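Local coordinates for protein aminoacyl-tRNA synthetase (PDB 5F9Z) that probably attaches proline to its cognate tRNA in an ATP-dependent reaction, as a class II prolyl-tRNA synthetase, and is held here with halofuginone and an ATP analogue, at residues 28-33 with 159-164; 38-43 with 47-52. All coordinates share one frame; numbering follows the deposited sequence.

Contact 1 and contact 2 lie side by side, their centres about 10 Å apart and on the same side of the chain's centre. Helix 26-36 supplies the first half of contact 1 and runs almost directly into strand 40-42, which pairs with strand 49-51 in contact 2; the hairpin is thus nested within the long loop that contact 1 closes by bringing 159-164 back to the helix. The two touch directly: F163 CZ packs on I40 CD1 at 3.5 Å, and S31 OG and Y42 OH, 2.9 Å apart, probably share a hydrogen bond. Helix and hairpin together back the loop that borders the nucleotide pocket in the class II core.

Contact 1: 28-33 with 159-164; sequences DWYSQV and HPTPFI. With ANP (phosphoaminophosphonic acid-adenylate ester), chain D.
A mid-helical turn, 28-33, faces the irregular loop 159-164, which reverses in a classic gamma turn with F163, at positive phi, as its middle residue, just after P162, whose carbonyl Y30 grips. From the helix, Y30 alone makes the contact. Its CG stands anti to the backbone N (chi1 -174°), which sends the ring out from the helix to the loop. At the end of the ring, Y30 OH donates to P162 O at 2.8 Å, arriving from above the carbonyl plane, 52° out of it. I164 N, closing the gamma turn, reaches the same P162 O at 2.6 Å from the opposite face, so two donors hold this buried carbonyl. The phenol oxygen also meets the edge of the F163 ring, near its plane, with Y30 OH 3.2 Å from F163 CD2. Further back, Y30 CE2 lies 3.9 Å from P162 CB, the phenol and the pyrrolidine ring running alongside in opposite senses, and the methyl T161 CG2 comes equally near that ring carbon. Beyond P162 the loop borders the nucleotide: the carbonyls of the next two residues approach the ANP adenine, I164 O at 3.3 Å from C2 and F163 O nearly as close. I164 O also accepts a hydrogen bond from R278, another residue of that pocket. The loop joins strands 144-153 and 168-178; helix 278-287 packs on both halves, M285 against Y30 and I280 and I284 against F163, while strand 49-51 meets P162 through Y49 and F163 through L51.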
loop_
_atom_site.group_PDB
_atom_site.type_symbol
_atom_site.label_atom_id
_atom_site.label_comp_id
_atom_site.label_asym_id
_atom_site.label_seq_id
_atom_site.Cartn_x
_atom_site.Cartn_y
_atom_site.Cartn_z
ATOM N N ASP A 28 3.503 19.608 -1.746
ATOM C CA ASP A 28 4.800 19.914 -2.338
ATOM C C ASP A 28 5.883 18.988 -1.799
ATOM O O ASP A 28 6.804 18.608 -2.531
ATOM C CB ASP A 28 5.158 21.378 -2.083
ATOM C CG ASP A 28 6.402 21.815 -2.831
ATOM O OD1 ASP A 28 6.747 21.169 -3.843
ATOM O OD2 ASP A 28 7.031 22.809 -2.412
ATOM N N TRP A 29 5.788 18.610 -0.520
ATOM C CA TRP A 29 6.740 17.655 0.039
ATOM C C TRP A 29 6.645 16.309 -0.664
ATOM O O TRP A 29 7.667 15.699 -0.997
ATOM C CB TRP A 29 6.501 17.490 1.541
ATOM C CG TRP A 29 7.306 16.382 2.160
ATOM C CD1 TRP A 29 8.550 16.484 2.712
ATOM C CD2 TRP A 29 6.923 15.006 2.289
ATOM N NE1 TRP A 29 8.964 15.259 3.177
ATOM C CE2 TRP A 29 7.984 14.335 2.928
ATOM C CE3 TRP A 29 5.787 14.277 1.926
ATOM C CZ2 TRP A 29 7.943 12.971 3.209
ATOM C CZ3 TRP A 29 5.748 12.922 2.205
ATOM C CH2 TRP A 29 6.818 12.284 2.841
ATOM N N TYR A 30 5.421 15.829 -0.899
ATOM C CA TYR A 30 5.241 14.530 -1.537
ATOM C C TYR A 30 5.783 14.535 -2.960
ATOM O O TYR A 30 6.404 13.560 -3.398
ATOM C CB TYR A 30 3.760 14.148 -1.519
ATOM C CG TYR A 30 3.464 12.756 -2.029
ATOM C CD1 TYR A 30 4.014 11.639 -1.416
ATOM C CD2 TYR A 30 2.613 12.559 -3.111
ATOM C CE1 TYR A 30 3.741 10.364 -1.874
ATOM C CE2 TYR A 30 2.333 11.288 -3.576
ATOM C CZ TYR A 30 2.899 10.194 -2.953
ATOM O OH TYR A 30 2.622 8.927 -3.412
ATOM N N SER A 31 5.572 15.631 -3.692
ATOM C CA SER A 31 6.062 15.714 -5.064
ATOM C C SER A 31 7.586 15.718 -5.108
ATOM O O SER A 31 8.195 15.001 -5.908
ATOM C CB SER A 31 5.500 16.959 -5.747
ATOM O OG SER A 31 5.988 17.075 -7.073
ATOM N N GLN A 32 8.221 16.523 -4.250
ATOM C CA GLN A 32 9.679 16.586 -4.243
ATOM C C GLN A 32 10.292 15.257 -3.820
ATOM O O GLN A 32 11.349 14.865 -4.329
ATOM C CB GLN A 32 10.158 17.707 -3.320
ATOM C CG GLN A 32 9.779 19.106 -3.769
ATOM C CD GLN A 32 10.420 20.180 -2.909
ATOM O OE1 GLN A 32 11.565 20.043 -2.477
ATOM N NE2 GLN A 32 9.682 21.253 -2.651
ATOM N N VAL A 33 9.645 14.548 -2.894
ATOM C CA VAL A 33 10.209 13.302 -2.386
ATOM C C VAL A 33 10.193 12.223 -3.464
ATOM O O VAL A 33 11.176 11.496 -3.645
ATOM C CB VAL A 33 9.461 12.858 -1.116
ATOM C CG1 VAL A 33 9.721 11.393 -0.825
ATOM C CG2 VAL A 33 9.890 13.707 0.068
ATOM N N HIS A 159 -9.084 14.324 -8.203
ATOM C CA HIS A 159 -7.723 14.765 -8.474
ATOM C C HIS A 159 -6.761 13.591 -8.322
ATOM O O HIS A 159 -6.767 12.920 -7.281
ATOM C CB HIS A 159 -7.329 15.898 -7.524
ATOM C CG HIS A 159 -6.043 16.577 -7.886
ATOM N ND1 HIS A 159 -4.856 15.894 -8.047
ATOM C CD2 HIS A 159 -5.757 17.883 -8.105
ATOM C CE1 HIS A 159 -3.896 16.747 -8.358
ATOM N NE2 HIS A 159 -4.416 17.962 -8.397
ATOM N N PRO A 160 -5.931 13.308 -9.323
ATOM C CA PRO A 160 -5.012 12.171 -9.212
ATOM C C PRO A 160 -3.875 12.462 -8.248
ATOM O O PRO A 160 -3.377 13.588 -8.160
ATOM C CB PRO A 160 -4.498 11.989 -10.644
ATOM C CG PRO A 160 -4.598 13.352 -11.242
ATOM C CD PRO A 160 -5.823 13.982 -10.630
ATOM N N THR A 161 -3.475 11.428 -7.512
ATOM C CA THR A 161 -2.327 11.486 -6.623
ATOM C C THR A 161 -1.394 10.346 -7.012
ATOM O O THR A 161 -1.863 9.216 -7.233
ATOM C CB THR A 161 -2.747 11.365 -5.150
ATOM O OG1 THR A 161 -3.692 12.394 -4.832
ATOM C CG2 THR A 161 -1.540 11.495 -4.231
ATOM N N PRO A 162 -0.092 10.598 -7.139
ATOM C CA PRO A 162 0.841 9.514 -7.472
ATOM C C PRO A 162 0.692 8.338 -6.517
ATOM O O PRO A 162 0.575 8.514 -5.300
ATOM C CB PRO A 162 2.212 10.184 -7.344
ATOM C CG PRO A 162 1.942 11.618 -7.666
ATOM C CD PRO A 162 0.574 11.913 -7.107
ATOM N N PHE A 163 0.668 7.133 -7.091
ATOM C CA PHE A 163 0.431 5.881 -6.378
ATOM C C PHE A 163 -0.980 5.802 -5.802
ATOM O O PHE A 163 -1.717 4.855 -6.096
ATOM C CB PHE A 163 1.459 5.678 -5.259
ATOM C CG PHE A 163 2.882 5.661 -5.735
ATOM C CD1 PHE A 163 3.378 4.576 -6.442
ATOM C CD2 PHE A 163 3.730 6.720 -5.461
ATOM C CE1 PHE A 163 4.689 4.556 -6.876
ATOM C CE2 PHE A 163 5.043 6.704 -5.890
ATOM C CZ PHE A 163 5.522 5.619 -6.598
ATOM N N ILE A 164 -1.364 6.791 -4.989
ATOM C CA ILE A 164 -2.615 6.709 -4.234
ATOM C C ILE A 164 -3.807 6.554 -5.174
ATOM O O ILE A 164 -4.644 5.659 -5.001
ATOM C CB ILE A 164 -2.775 7.941 -3.325
ATOM C CG1 ILE A 164 -1.558 8.095 -2.410
ATOM C CG2 ILE A 164 -4.053 7.831 -2.507
ATOM C CD1 ILE A 164 -1.342 6.924 -1.477
HETATM P PG ANP D . -12.425 4.089 -4.589
HETATM O O1G ANP D . -13.793 4.647 -4.361
HETATM O O2G ANP D . -11.381 4.927 -3.757
HETATM O O3G ANP D . -12.057 4.189 -6.124
HETATM P PB ANP D . -12.516 1.377 -5.332
HETATM O O1B ANP D . -13.804 0.522 -5.153
HETATM O O2B ANP D . -12.575 2.088 -6.645
HETATM N N3B ANP D . -12.384 2.475 -4.069
HETATM P PA ANP D . -11.304 -1.043 -5.812
HETATM O O1A ANP D . -11.911 -1.127 -7.157
HETATM O O2A ANP D . -12.027 -1.866 -4.742
HETATM O O3A ANP D . -11.259 0.457 -5.291
HETATM O "O5'" ANP D . -9.784 -1.476 -5.941
HETATM C "C5'" ANP D . -9.120 -2.233 -4.905
HETATM C "C4'" ANP D . -8.160 -1.329 -4.174
HETATM O "O4'" ANP D . -7.343 -0.633 -5.132
HETATM C "C3'" ANP D . -8.805 -0.232 -3.337
HETATM O "O3'" ANP D . -9.109 -0.711 -2.033
HETATM C "C2'" ANP D . -7.718 0.848 -3.303
HETATM O "O2'" ANP D . -6.816 0.648 -2.222
HETATM C "C1'" ANP D . -6.999 0.651 -4.645
HETATM N N9 ANP D . -7.348 1.632 -5.668
HETATM C C8 ANP D . -8.606 1.980 -6.087
HETATM N N7 ANP D . -8.622 2.888 -7.034
HETATM C C5 ANP D . -7.279 3.149 -7.260
HETATM C C6 ANP D . -6.619 4.021 -8.148
HETATM N N6 ANP D . -7.250 4.823 -9.009
HETATM N N1 ANP D . -5.266 4.041 -8.120
HETATM C C2 ANP D . -4.629 3.241 -7.260
HETATM N N3 ANP D . -5.144 2.380 -6.378
HETATM C C4 ANP D . -6.482 2.382 -6.428
#

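Contact 2: 38-43 with 47-52; sequences EMIEYY and GCYILR
E41 and I50 form the hydrogen-bonded pair of an antiparallel beta hairpin, strands 40-42 and 49-51: I50 N donates to E41 O at 2.9 Å and E41 N to I50 O at 3.2 Å, both in the carbonyl plane. R52 N adds a bond to M39 O at the open end, and at the turn end a water joins Y43 N to C48 O. R52 also faces two acids. E41 OE1 lies 3.3 Å from R52 NH1, well out of the guanidinium plane, so charge rather than a directed N-H bond links them. The second bridge is a long one, E38 OE2 to R52 NH2 at 3.7 Å, again by charge alone; E38 OE1 turns to K357. The bend of R52 at chi3 (70°) folds the guanidinium back over E38, whose CB sits over the centre of one face. Another water, at the guanidinium edge, accepts from R52 NH1 and donates to I40 O. On the face of I40, Y42, Y49 and L51, I40 CD1 and L51 CD2 meet 3.6 Å apart, both side chains running out from the sheet together. E41 and I50 pack on the other face, and towards the turn Y43 CD1 lies 4.2 Å from I50 CG1. The Y42 and Y49 rings meet obliquely, planes at 71°, with Y42 CD1 at the edge of the Y49 ring, 3.4 Å from Y49 CE1.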
loop_
_atom_site.group_PDB
_atom_site.type_symbol
_atom_site.label_atom_id
_atom_site.label_comp_id
_atom_site.label_asym_id
_atom_site.label_seq_id
_atom_site.Cartn_x
_atom_site.Cartn_y
_atom_site.Cartn_z
ATOM N N GLU A 38 14.133 9.961 -7.676
ATOM C CA GLU A 38 14.095 9.186 -8.917
ATOM C C GLU A 38 13.130 8.008 -8.807
ATOM O O GLU A 38 13.390 6.915 -9.311
ATOM C CB GLU A 38 15.494 8.719 -9.321
ATOM C CG GLU A 38 16.455 9.864 -9.590
ATOM C CD GLU A 38 17.850 9.390 -9.933
ATOM O OE1 GLU A 38 18.352 8.472 -9.251
ATOM O OE2 GLU A 38 18.440 9.933 -10.890
ATOM N N MET A 39 12.004 8.237 -8.133
ATOM C CA MET A 39 10.927 7.258 -8.064
ATOM C C MET A 39 9.902 7.451 -9.172
ATOM O O MET A 39 9.444 6.472 -9.772
ATOM C CB MET A 39 10.219 7.341 -6.710
ATOM C CG MET A 39 10.721 6.380 -5.652
ATOM S SD MET A 39 9.543 6.281 -4.292
ATOM C CE MET A 39 10.132 4.829 -3.431
ATOM N N ILE A 40 9.540 8.700 -9.455
ATOM C CA ILE A 40 8.385 9.024 -10.283
ATOM C C ILE A 40 8.763 10.117 -11.272
ATOM O O ILE A 40 9.488 11.057 -10.931
ATOM C CB ILE A 40 7.190 9.466 -9.407
ATOM C CG1 ILE A 40 6.579 8.261 -8.695
ATOM C CG2 ILE A 40 6.134 10.194 -10.229
ATOM C CD1 ILE A 40 5.989 7.247 -9.640
ATOM N N GLU A 41 8.281 9.981 -12.504
ATOM C CA GLU A 41 8.299 11.051 -13.491
ATOM C C GLU A 41 6.863 11.379 -13.869
ATOM O O GLU A 41 6.069 10.473 -14.145
ATOM C CB GLU A 41 9.097 10.656 -14.737
ATOM C CG GLU A 41 10.605 10.667 -14.553
ATOM C CD GLU A 41 11.185 12.069 -14.513
ATOM O OE1 GLU A 41 12.376 12.205 -14.160
ATOM O OE2 GLU A 41 10.458 13.033 -14.835
ATOM N N TYR A 42 6.528 12.667 -13.869
ATOM C CA TYR A 42 5.195 13.080 -14.280
ATOM C C TYR A 42 5.038 12.927 -15.788
ATOM O O TYR A 42 5.968 13.183 -16.557
ATOM C CB TYR A 42 4.927 14.526 -13.859
ATOM C CG TYR A 42 4.735 14.698 -12.369
ATOM C CD1 TYR A 42 3.530 14.370 -11.763
ATOM C CD2 TYR A 42 5.758 15.189 -11.569
ATOM C CE1 TYR A 42 3.348 14.525 -10.402
ATOM C CE2 TYR A 42 5.585 15.349 -10.206
ATOM C CZ TYR A 42 4.379 15.015 -9.628
ATOM O OH TYR A 42 4.204 15.173 -8.273
ATOM N N TYR A 43 3.851 12.499 -16.204
ATOM C CA TYR A 43 3.558 12.205 -17.597
ATOM C C TYR A 43 2.644 13.278 -18.174
ATOM O O TYR A 43 1.870 13.911 -17.450
ATOM C CB TYR A 43 2.906 10.825 -17.727
ATOM C CG TYR A 43 3.018 10.196 -19.097
ATOM C CD1 TYR A 43 4.260 9.913 -19.652
ATOM C CD2 TYR A 43 1.884 9.858 -19.821
ATOM C CE1 TYR A 43 4.367 9.329 -20.900
ATOM C CE2 TYR A 43 1.982 9.273 -21.068
ATOM C CZ TYR A 43 3.225 9.010 -21.602
ATOM O OH TYR A 43 3.324 8.428 -22.845
ATOM N N GLY A 47 -2.996 11.940 -14.569
ATOM C CA GLY A 47 -3.283 10.740 -13.816
ATOM C C GLY A 47 -2.333 9.586 -14.047
ATOM O O GLY A 47 -2.456 8.562 -13.365
ATOM N N CYS A 48 -1.396 9.712 -14.981
ATOM C CA CYS A 48 -0.423 8.669 -15.265
ATOM C C CYS A 48 0.962 9.128 -14.831
ATOM O O CYS A 48 1.316 10.300 -14.991
ATOM C CB CYS A 48 -0.421 8.310 -16.751
ATOM S SG CYS A 48 -1.998 7.660 -17.344
ATOM N N TYR A 49 1.737 8.203 -14.272
ATOM C CA TYR A 49 3.048 8.519 -13.727
ATOM C C TYR A 49 4.015 7.394 -14.057
ATOM O O TYR A 49 3.668 6.214 -13.952
ATOM C CB TYR A 49 2.980 8.736 -12.208
ATOM C CG TYR A 49 1.887 9.694 -11.788
ATOM C CD1 TYR A 49 2.118 11.062 -11.732
ATOM C CD2 TYR A 49 0.620 9.230 -11.458
ATOM C CE1 TYR A 49 1.120 11.941 -11.354
ATOM C CE2 TYR A 49 -0.383 10.101 -11.079
ATOM C CZ TYR A 49 -0.129 11.455 -11.030
ATOM O OH TYR A 49 -1.126 12.324 -10.653
ATOM N N ILE A 50 5.224 7.766 -14.458
ATOM C CA ILE A 50 6.249 6.791 -14.810
ATOM C C ILE A 50 6.817 6.185 -13.535
ATOM O O ILE A 50 7.251 6.907 -12.630
ATOM C CB ILE A 50 7.356 7.445 -15.651
ATOM C CG1 ILE A 50 6.788 7.949 -16.976
ATOM C CG2 ILE A 50 8.499 6.466 -15.886
ATOM C CD1 ILE A 50 7.822 8.582 -17.862
ATOM N N LEU A 51 6.818 4.855 -13.463
ATOM C CA LEU A 51 7.394 4.136 -12.328
ATOM C C LEU A 51 8.858 3.863 -12.642
ATOM O O LEU A 51 9.203 2.879 -13.299
ATOM C CB LEU A 51 6.625 2.851 -12.052
ATOM C CG LEU A 51 5.153 2.994 -11.659
ATOM C CD1 LEU A 51 4.528 1.628 -11.424
ATOM C CD2 LEU A 51 5.006 3.868 -10.427
ATOM N N ARG A 52 9.732 4.751 -12.172
ATOM C CA ARG A 52 11.161 4.568 -12.348
ATOM C C ARG A 52 11.644 3.386 -11.506
ATOM O O ARG A 52 10.960 2.961 -10.572
ATOM C CB ARG A 52 11.903 5.848 -11.974
ATOM C CG ARG A 52 11.530 7.041 -12.842
ATOM C CD ARG A 52 12.404 8.250 -12.552
ATOM N NE ARG A 52 13.777 8.061 -13.009
ATOM C CZ ARG A 52 14.711 9.007 -12.977
ATOM N NH1 ARG A 52 14.418 10.213 -12.509
ATOM N NH2 ARG A 52 15.936 8.748 -13.412
HETATM O O HOH W 1 12.301 11.208 -10.982
HETATM O O HOH W 2 1.408 12.954 -14.683
#